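Local structure of putative P450-like enzyme (Streptomyces himastatinicus ATCC 53653, 5Z9I) at residues P96-K101 / E206-Q211; V90-T95 / A215-Q220; M59-I64 / P303-L308. The protein binds a heme b and is probably a cytochrome P450-type monooxygenase of bacterial secondary metabolism, using molecular oxygen to oxidise its substrate. The protein carries 1 engineered substitution. All blocks are in the same frame, centred on the assembly; numbering follows the deposited sequence.

Contact 1 of 3, residues P96-K101 / E206-Q211; sequences PSLVAK and EDLISQ
L98 reaches across from one helix and sets its branched end against the backbone that leads into the other. Its CG is anti to the carbonyl carbon (chi1 -68°), and from there the two methyls divide the target. CD1 lies over the D207-L208 peptide, with L98 CD1 to L208 N at 3.6 Å, and CD2 comes up one residue earlier, with L98 CD2 to E206 O at 3.8 Å. L98 CD1 also lies 4.1 Å from L208 CD1 and 3.9 Å from Q211 CG, so it packs against both main chain and side chains.

Segment 206-211 is a helix start with D207 as N-cap. Helices 96-115 and 208-214 both belong to the mainly helical part of the P450 fold, and L141 of helix 132-142 touches both L98 and L208. D207 OD2 accepts from S210 N at 2.8 Å, nearly along its C-O axis, while S210 OG meets the same oxygen from above the carboxylate plane. Two donors on one oxygen should restrain the carboxylate, on the side of the helix start turned away from L98.

K101, one turn after L98, supplies the polar link. Its chain is bent at chi3 and chi4 and crosses the E206 side chain at about a right angle. K101 NZ donates to E206 O over 2.6 Å, lying in the carbonyl plane with a C=O...N angle of 148°. The E206 carboxylate does not contact this ammonium: K101 NZ and E206 OE2 are 6.0 Å apart, so any attraction between them acts at a distance.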
loop_
_atom_site.group_PDB
_atom_site.type_symbol
_atom_site.label_atom_id
_atom_site.label_comp_id
_atom_site.label_asym_id
_atom_site.label_seq_id
_atom_site.Cartn_x
_atom_site.Cartn_y
_atom_site.Cartn_z
ATOM N N PRO A 96 4.347 -20.877 -4.052
ATOM C CA PRO A 96 5.749 -20.617 -4.397
ATOM C C PRO A 96 5.991 -20.597 -5.907
ATOM O O PRO A 96 6.919 -19.900 -6.341
ATOM C CB PRO A 96 6.515 -21.759 -3.711
ATOM C CG PRO A 96 5.506 -22.685 -3.136
ATOM C CD PRO A 96 4.173 -22.012 -3.131
ATOM N N SER A 97 5.189 -21.322 -6.691
ATOM C CA SER A 97 5.315 -21.275 -8.153
ATOM C C SER A 97 4.983 -19.878 -8.695
ATOM O O SER A 97 5.738 -19.325 -9.498
ATOM C CB SER A 97 4.401 -22.292 -8.835
ATOM O OG SER A 97 4.801 -23.618 -8.579
ATOM N N LEU A 98 3.847 -19.325 -8.265
ATOM C CA LEU A 98 3.392 -18.023 -8.758
ATOM C C LEU A 98 4.335 -16.926 -8.310
ATOM O O LEU A 98 4.623 -15.997 -9.052
ATOM C CB LEU A 98 1.962 -17.696 -8.274
ATOM C CG LEU A 98 0.835 -18.570 -8.839
ATOM C CD1 LEU A 98 -0.535 -18.110 -8.351
ATOM C CD2 LEU A 98 0.886 -18.556 -10.358
ATOM N N VAL A 99 4.803 -17.020 -7.078
ATOM C CA VAL A 99 5.724 -16.023 -6.569
ATOM C C VAL A 99 7.037 -16.058 -7.375
ATOM O O VAL A 99 7.578 -15.002 -7.713
ATOM C CB VAL A 99 5.976 -16.238 -5.056
ATOM C CG1 VAL A 99 7.146 -15.393 -4.559
ATOM C CG2 VAL A 99 4.712 -15.916 -4.278
ATOM N N ALA A 100 7.536 -17.251 -7.708
ATOM C CA ALA A 100 8.795 -17.324 -8.451
ATOM C C ALA A 100 8.597 -16.851 -9.898
ATOM O O ALA A 100 9.505 -16.261 -10.501
ATOM C CB ALA A 100 9.383 -18.742 -8.412
ATOM N N LYS A 101 7.393 -17.077 -10.426
ATOM C CA LYS A 101 7.060 -16.608 -11.764
ATOM C C LYS A 101 7.170 -15.076 -11.853
ATOM O O LYS A 101 7.735 -14.540 -12.802
ATOM C CB LYS A 101 5.651 -17.061 -12.170
ATOM C CG LYS A 101 5.385 -16.954 -13.694
ATOM C CD LYS A 101 3.886 -16.726 -14.009
ATOM C CE LYS A 101 3.103 -18.017 -14.050
ATOM N NZ LYS A 101 1.957 -17.942 -15.015
ATOM N N GLU A 206 -2.328 -20.726 -15.156
ATOM C CA GLU A 206 -1.256 -20.609 -14.175
ATOM C C GLU A 206 -1.226 -19.191 -13.584
ATOM O O GLU A 206 -0.365 -18.367 -13.928
ATOM C CB GLU A 206 0.081 -20.976 -14.819
ATOM C CG GLU A 206 0.111 -22.398 -15.323
ATOM C CD GLU A 206 -0.229 -23.409 -14.230
ATOM O OE1 GLU A 206 -1.286 -24.068 -14.331
ATOM O OE2 GLU A 206 0.563 -23.530 -13.260
ATOM N N ASP A 207 -2.184 -18.927 -12.695
ATOM C CA ASP A 207 -2.375 -17.610 -12.109
ATOM C C ASP A 207 -3.134 -17.672 -10.780
ATOM O O ASP A 207 -3.638 -18.725 -10.394
ATOM C CB ASP A 207 -3.108 -16.681 -13.094
ATOM C CG ASP A 207 -4.534 -17.167 -13.455
ATOM O OD1 ASP A 207 -4.964 -16.898 -14.602
ATOM O OD2 ASP A 207 -5.244 -17.780 -12.625
ATOM N N LEU A 208 -3.234 -16.529 -10.111
ATOM C CA LEU A 208 -3.797 -16.466 -8.765
ATOM C C LEU A 208 -5.301 -16.724 -8.722
ATOM O O LEU A 208 -5.785 -17.354 -7.778
ATOM C CB LEU A 208 -3.493 -15.118 -8.144
ATOM C CG LEU A 208 -3.760 -14.978 -6.648
ATOM C CD1 LEU A 208 -3.118 -16.123 -5.893
ATOM C CD2 LEU A 208 -3.180 -13.629 -6.191
ATOM N N ILE A 209 -6.037 -16.249 -9.727
ATOM C CA ILE A 209 -7.483 -16.496 -9.773
ATOM C C ILE A 209 -7.718 -18.010 -9.806
ATOM O O ILE A 209 -8.555 -18.542 -9.073
ATOM C CB ILE A 209 -8.165 -15.846 -11.002
ATOM C CG1 ILE A 209 -8.139 -14.332 -10.909
ATOM C CG2 ILE A 209 -9.617 -16.316 -11.120
ATOM C CD1 ILE A 209 -8.816 -13.757 -9.686
ATOM N N SER A 210 -6.955 -18.706 -10.655
ATOM C CA SER A 210 -7.115 -20.151 -10.778
ATOM C C SER A 210 -6.750 -20.828 -9.456
ATOM O O SER A 210 -7.405 -21.787 -9.053
ATOM C CB SER A 210 -6.268 -20.726 -11.928
ATOM O OG SER A 210 -6.633 -20.175 -13.186
ATOM N N GLN A 211 -5.726 -20.338 -8.768
ATOM C CA GLN A 211 -5.362 -20.953 -7.490
ATOM C C GLN A 211 -6.414 -20.636 -6.416
ATOM O O GLN A 211 -6.772 -21.497 -5.614
ATOM C CB GLN A 211 -3.963 -20.506 -7.058
ATOM C CG GLN A 211 -2.878 -21.178 -7.890
ATOM C CD GLN A 211 -2.938 -22.677 -7.737
ATOM O OE1 GLN A 211 -2.920 -23.185 -6.616
ATOM N NE2 GLN A 211 -3.047 -23.397 -8.854
#

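Contact 2 of 3, residues V90-T95 / A215-Q220; sequences VDHAFT and AEVDGQ
H92 is a polar ring that meets the other segment through carbon: its CD2 edge lies against the methyl of A215, with H92 CD2 to A215 CB at 4.0 Å and A215 CB near the plane of the imidazole. The placement follows from the first torsion, with CG anti to the backbone N (chi1 178°), which swings the ring out from the last turn of helix 82-93 toward the loop. Two further approaches to H92 are looser. The backbone nitrogen of E216 lies 4.4 Å from H92 CD2, oblique to the ring, and V217 CG2 comes to 4.3 Å from H92 CB, the methylene at the root of the side chain.

A93 adds a second apolar touch, its CB 4.5 Å from the CB of A215. The CA atoms of these two alanines are also the nearest pair of the two backbones, at 6.0 Å, a spacing that small side chains permit.

Both segments are places where a helix gives out. F94, the centre of an inverse gamma turn, is the first residue beyond helix 82-93 to leave helical geometry, and A215 is the first beyond helix 208-214. Past A215 the chain turns back on itself: V217 and Q220 exchange a pair of backbone hydrogen bonds around D218 and G219, whose joining peptide is cis. The loop then leads into helix 224-255. L89, one turn before A93, touches A215 and V217 and extends the apolar surface along helix 82-93, which also carries the heme-binding residues H83 and R87.

With neither hydrogen bond nor ion pair between the segments, cohesion rests on van der Waals and hydrophobic contact, and the imidazole nitrogens make no polar bond to residues 215-220.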
loop_
_atom_site.group_PDB
_atom_site.type_symbol
_atom_site.label_atom_id
_atom_site.label_comp_id
_atom_site.label_asym_id
_atom_site.label_seq_id
_atom_site.Cartn_x
_atom_site.Cartn_y
_atom_site.Cartn_z
ATOM N N VAL A 90 -6.123 -17.581 1.107
ATOM C CA VAL A 90 -5.480 -16.722 0.136
ATOM C C VAL A 90 -3.951 -16.935 0.145
ATOM O O VAL A 90 -3.318 -16.917 -0.905
ATOM C CB VAL A 90 -5.827 -15.233 0.381
ATOM C CG1 VAL A 90 -5.092 -14.335 -0.627
ATOM C CG2 VAL A 90 -7.314 -15.027 0.241
ATOM N N ASP A 91 -3.369 -17.151 1.321
ATOM C CA ASP A 91 -1.943 -17.441 1.405
ATOM C C ASP A 91 -1.637 -18.762 0.690
ATOM O O ASP A 91 -0.682 -18.831 -0.071
ATOM C CB ASP A 91 -1.468 -17.467 2.862
ATOM C CG ASP A 91 -0.637 -16.241 3.226
ATOM O OD1 ASP A 91 0.052 -15.689 2.334
ATOM O OD2 ASP A 91 -0.692 -15.810 4.396
ATOM N N HIS A 92 -2.467 -19.782 0.892
ATOM C CA HIS A 92 -2.319 -21.041 0.164
ATOM C C HIS A 92 -2.311 -20.798 -1.344
ATOM O O HIS A 92 -1.568 -21.460 -2.063
ATOM C CB HIS A 92 -3.433 -22.029 0.524
ATOM C CG HIS A 92 -3.365 -23.336 -0.223
ATOM N ND1 HIS A 92 -2.488 -24.346 0.119
ATOM C CD2 HIS A 92 -4.070 -23.801 -1.282
ATOM C CE1 HIS A 92 -2.656 -25.372 -0.697
ATOM N NE2 HIS A 92 -3.610 -25.072 -1.557
ATOM N N ALA A 93 -3.112 -19.838 -1.822
ATOM C CA ALA A 93 -3.237 -19.622 -3.260
ATOM C C ALA A 93 -2.043 -18.854 -3.844
ATOM O O ALA A 93 -1.719 -19.015 -5.027
ATOM C CB ALA A 93 -4.542 -18.897 -3.577
ATOM N N PHE A 94 -1.434 -17.996 -3.028
ATOM C CA PHE A 94 -0.151 -17.379 -3.330
ATOM C C PHE A 94 0.971 -18.406 -3.285
ATOM O O PHE A 94 1.758 -18.410 -2.337
ATOM C CB PHE A 94 0.175 -16.267 -2.321
ATOM C CG PHE A 94 -0.166 -14.886 -2.787
ATOM C CD1 PHE A 94 -1.436 -14.352 -2.553
ATOM C CD2 PHE A 94 0.788 -14.103 -3.414
ATOM C CE1 PHE A 94 -1.746 -13.067 -2.962
ATOM C CE2 PHE A 94 0.494 -12.833 -3.821
ATOM C CZ PHE A 94 -0.771 -12.302 -3.604
ATOM N N THR A 95 1.051 -19.257 -4.300
ATOM C CA THR A 95 1.955 -20.410 -4.272
ATOM C C THR A 95 3.429 -20.035 -4.518
ATOM O O THR A 95 3.736 -19.013 -5.131
ATOM C CB THR A 95 1.559 -21.459 -5.330
ATOM O OG1 THR A 95 1.718 -20.880 -6.632
ATOM C CG2 THR A 95 0.105 -21.971 -5.126
ATOM N N ALA A 215 -8.245 -23.447 -4.361
ATOM C CA ALA A 215 -7.784 -23.480 -2.978
ATOM C C ALA A 215 -8.794 -24.143 -2.046
ATOM O O ALA A 215 -9.973 -23.816 -2.062
ATOM C CB ALA A 215 -7.474 -22.064 -2.477
ATOM N N GLU A 216 -8.323 -25.067 -1.227
ATOM C CA GLU A 216 -9.155 -25.779 -0.277
ATOM C C GLU A 216 -8.400 -25.964 1.013
ATOM O O GLU A 216 -7.342 -26.532 1.034
ATOM C CB GLU A 216 -9.595 -27.122 -0.854
ATOM C CG GLU A 216 -10.340 -28.039 0.093
ATOM C CD GLU A 216 -11.326 -28.956 -0.617
ATOM O OE1 GLU A 216 -11.251 -29.112 -1.842
ATOM O OE2 GLU A 216 -12.193 -29.528 0.039
ATOM N N VAL A 217 -8.946 -25.459 2.092
ATOM C CA VAL A 217 -8.301 -25.584 3.371
ATOM C C VAL A 217 -9.264 -26.020 4.456
ATOM O O VAL A 217 -10.191 -25.333 4.778
ATOM C CB VAL A 217 -7.607 -24.275 3.815
ATOM C CG1 VAL A 217 -7.062 -24.376 5.223
ATOM C CG2 VAL A 217 -6.490 -23.885 2.885
ATOM N N ASP A 218 -8.999 -27.189 5.007
ATOM C CA ASP A 218 -9.737 -27.750 6.116
ATOM C C ASP A 218 -11.279 -27.610 6.232
ATOM O O ASP A 218 -11.769 -27.254 7.265
ATOM C CB ASP A 218 -9.100 -27.188 7.408
ATOM C CG ASP A 218 -7.756 -27.774 7.728
ATOM O OD1 ASP A 218 -7.532 -28.965 7.480
ATOM O OD2 ASP A 218 -6.921 -27.044 8.271
ATOM N N GLY A 219 -12.106 -27.931 5.270
ATOM C CA GLY A 219 -11.834 -28.263 3.915
ATOM C C GLY A 219 -12.795 -27.209 3.389
ATOM O O GLY A 219 -13.834 -27.487 2.823
ATOM N N GLN A 220 -12.442 -25.966 3.643
ATOM C CA GLN A 220 -13.261 -24.865 3.227
ATOM C C GLN A 220 -12.757 -24.305 1.925
ATOM O O GLN A 220 -11.622 -24.463 1.588
ATOM C CB GLN A 220 -13.291 -23.799 4.310
#

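Contact 3 of 3, residues M59-I64 / P303-L308; sequences MRLDPI and PKDQLL
R60 and D305 form a salt bridge on the protein surface, R60 NH2 donating to D305 OD1 over 3.2 Å at an N-H...O angle of 152°. The donor meets the oxygen nearly along its C-O bond, but the acceptor is tilted 19° from the guanidinium plane. The two flat groups are turned 70° against each other; this is a single-point bridge at one edge of the guanidinium and not a paired, coplanar one. R60 runs extended from CG to NE, which carries its end to the carboxylate although CB does not point there. The same NH2 also makes a weak hydrogen bond to T291 O.

Next to the bridge, L61 carries most of the packing. Its CD2 sits above one face of the R60 guanidinium, displaced toward the rim, and is 4.0 Å from D305 CB. CD1 presses against the backbone just beyond, with L61 CD1 to Q306 C at 3.4 Å and L61 CD1 to L307 N at 3.5 Å; L307 CB follows at 4.3 Å from the same methyl. With an alanine here in place of L61 both methyls go, which is likely to open a gap over the Q306-L307 peptide and leave the R60 guanidinium less restrained.

A290 of strand 287-291 touches both R60 and L61, extending the contact to a neighbouring strand. R60 and L61, at the end of a 3-10 segment, thus pack against the entry to strand 307-310, an inner strand of the mixed five-stranded sheet of the P450 fold, paired with 35-38 and 287-291; the latter strand carries the heme-binding R289.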
loop_
_atom_site.group_PDB
_atom_site.type_symbol
_atom_site.label_atom_id
_atom_site.label_comp_id
_atom_site.label_asym_id
_atom_site.label_seq_id
_atom_site.Cartn_x
_atom_site.Cartn_y
_atom_site.Cartn_z
ATOM N N MET A 59 -16.278 -0.619 9.102
ATOM C CA MET A 59 -17.548 -0.253 8.466
ATOM C C MET A 59 -18.747 -0.468 9.384
ATOM O O MET A 59 -19.811 0.126 9.171
ATOM C CB MET A 59 -17.739 -1.042 7.160
ATOM C CG MET A 59 -19.093 -0.798 6.452
ATOM S SD MET A 59 -19.240 -1.598 4.824
ATOM C CE MET A 59 -17.888 -0.777 3.964
ATOM N N ARG A 60 -18.583 -1.293 10.414
ATOM C CA ARG A 60 -19.671 -1.514 11.350
ATOM C C ARG A 60 -20.007 -0.210 12.076
ATOM O O ARG A 60 -21.096 -0.055 12.618
ATOM C CB ARG A 60 -19.329 -2.626 12.339
ATOM C CG ARG A 60 -18.789 -2.165 13.661
ATOM C CD ARG A 60 -18.788 -3.304 14.683
ATOM N NE ARG A 60 -18.352 -2.845 15.997
ATOM C CZ ARG A 60 -17.080 -2.682 16.340
ATOM N NH1 ARG A 60 -16.117 -2.940 15.459
ATOM N NH2 ARG A 60 -16.770 -2.258 17.555
ATOM N N LEU A 61 -19.081 0.740 12.061
ATOM C CA LEU A 61 -19.346 2.035 12.654
ATOM C C LEU A 61 -19.934 3.016 11.637
ATOM O O LEU A 61 -20.453 4.057 12.016
ATOM C CB LEU A 61 -18.062 2.619 13.264
ATOM C CG LEU A 61 -17.378 1.838 14.396
ATOM C CD1 LEU A 61 -16.335 2.703 15.044
ATOM C CD2 LEU A 61 -18.362 1.321 15.445
ATOM N N ASP A 62 -19.859 2.688 10.351
ATOM C CA ASP A 62 -20.132 3.671 9.303
ATOM C C ASP A 62 -21.425 3.404 8.570
ATOM O O ASP A 62 -21.480 2.522 7.718
ATOM C CB ASP A 62 -18.970 3.715 8.293
ATOM N N PRO A 63 -22.467 4.187 8.885
ATOM C CA PRO A 63 -23.761 4.182 8.198
ATOM C C PRO A 63 -23.691 5.039 6.931
ATOM O O PRO A 63 -23.190 6.172 7.010
ATOM C CB PRO A 63 -24.696 4.825 9.215
ATOM C CG PRO A 63 -23.811 5.788 9.967
ATOM C CD PRO A 63 -22.409 5.221 9.933
ATOM N N ILE A 64 -24.128 4.537 5.778
ATOM C CA ILE A 64 -24.740 3.227 5.656
ATOM C C ILE A 64 -23.723 2.166 5.218
ATOM O O ILE A 64 -22.625 2.497 4.765
ATOM C CB ILE A 64 -25.904 3.237 4.650
ATOM N N PRO A 303 -13.494 5.502 24.505
ATOM C CA PRO A 303 -14.752 4.758 24.653
ATOM C C PRO A 303 -14.967 3.631 23.640
ATOM O O PRO A 303 -14.197 3.453 22.689
ATOM C CB PRO A 303 -15.830 5.840 24.484
ATOM C CG PRO A 303 -15.134 7.047 23.972
ATOM C CD PRO A 303 -13.708 6.951 24.376
ATOM N N LYS A 304 -16.030 2.869 23.873
ATOM C CA LYS A 304 -16.407 1.745 23.022
ATOM C C LYS A 304 -16.996 2.234 21.695
ATOM O O LYS A 304 -17.551 3.333 21.628
ATOM C CB LYS A 304 -17.414 0.859 23.767
ATOM C CG LYS A 304 -17.817 -0.409 23.057
ATOM C CD LYS A 304 -18.977 -1.092 23.772
ATOM C CE LYS A 304 -20.217 -0.205 23.767
ATOM N NZ LYS A 304 -21.407 -0.853 24.387
ATOM N N ASP A 305 -16.866 1.420 20.649
ATOM C CA ASP A 305 -17.441 1.717 19.333
ATOM C C ASP A 305 -16.975 3.068 18.784
ATOM O O ASP A 305 -17.777 3.868 18.293
ATOM C CB ASP A 305 -18.974 1.684 19.392
ATOM C CG ASP A 305 -19.521 0.298 19.713
ATOM O OD1 ASP A 305 -18.997 -0.700 19.170
ATOM O OD2 ASP A 305 -20.470 0.215 20.526
ATOM N N GLN A 306 -15.669 3.304 18.876
ATOM C CA GLN A 306 -15.044 4.521 18.369
ATOM C C GLN A 306 -14.138 4.212 17.188
ATOM O O GLN A 306 -13.515 3.154 17.155
ATOM C CB GLN A 306 -14.241 5.204 19.477
ATOM C CG GLN A 306 -15.084 5.662 20.625
ATOM C CD GLN A 306 -16.081 6.705 20.211
ATOM O OE1 GLN A 306 -15.709 7.784 19.761
ATOM N NE2 GLN A 306 -17.358 6.386 20.339
ATOM N N LEU A 307 -14.069 5.124 16.220
ATOM C CA LEU A 307 -13.094 4.999 15.129
ATOM C C LEU A 307 -11.750 5.523 15.597
ATOM O O LEU A 307 -11.649 6.631 16.124
ATOM C CB LEU A 307 -13.530 5.755 13.870
ATOM C CG LEU A 307 -12.475 5.744 12.743
ATOM C CD1 LEU A 307 -12.210 4.332 12.230
ATOM C CD2 LEU A 307 -12.863 6.666 11.588
ATOM N N LEU A 308 -10.714 4.717 15.414
ATOM C CA LEU A 308 -9.376 5.113 15.834
ATOM C C LEU A 308 -8.451 5.027 14.630
ATOM O O LEU A 308 -8.462 4.040 13.906
ATOM C CB LEU A 308 -8.894 4.223 16.990
ATOM C CG LEU A 308 -7.542 4.458 17.659
ATOM C CD1 LEU A 308 -7.555 3.979 19.087
ATOM C CD2 LEU A 308 -6.522 3.687 16.917
#

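Contacts 1 and 2 are neighbours, their centres 12 Å apart, and they touch: L208 and Q211 of contact 1 pack on the A93-T95 corner of contact 2. Helices 82-93 and 96-115 follow each other in the chain, as do helix 208-214 and the loop 215-220, so one pair of consecutive elements meets another. Contact 3 lies beside the mixed sheet, at the start of strand 307-310, its centre 37 Å from that of contact 1 and 31 Å from that of contact 2. Along the chain the closures are nested, contact 1 inside 2 and 2 inside 3. Together they tie distant sequence in both the helical and the sheet-bearing parts of one heme-binding P450 fold.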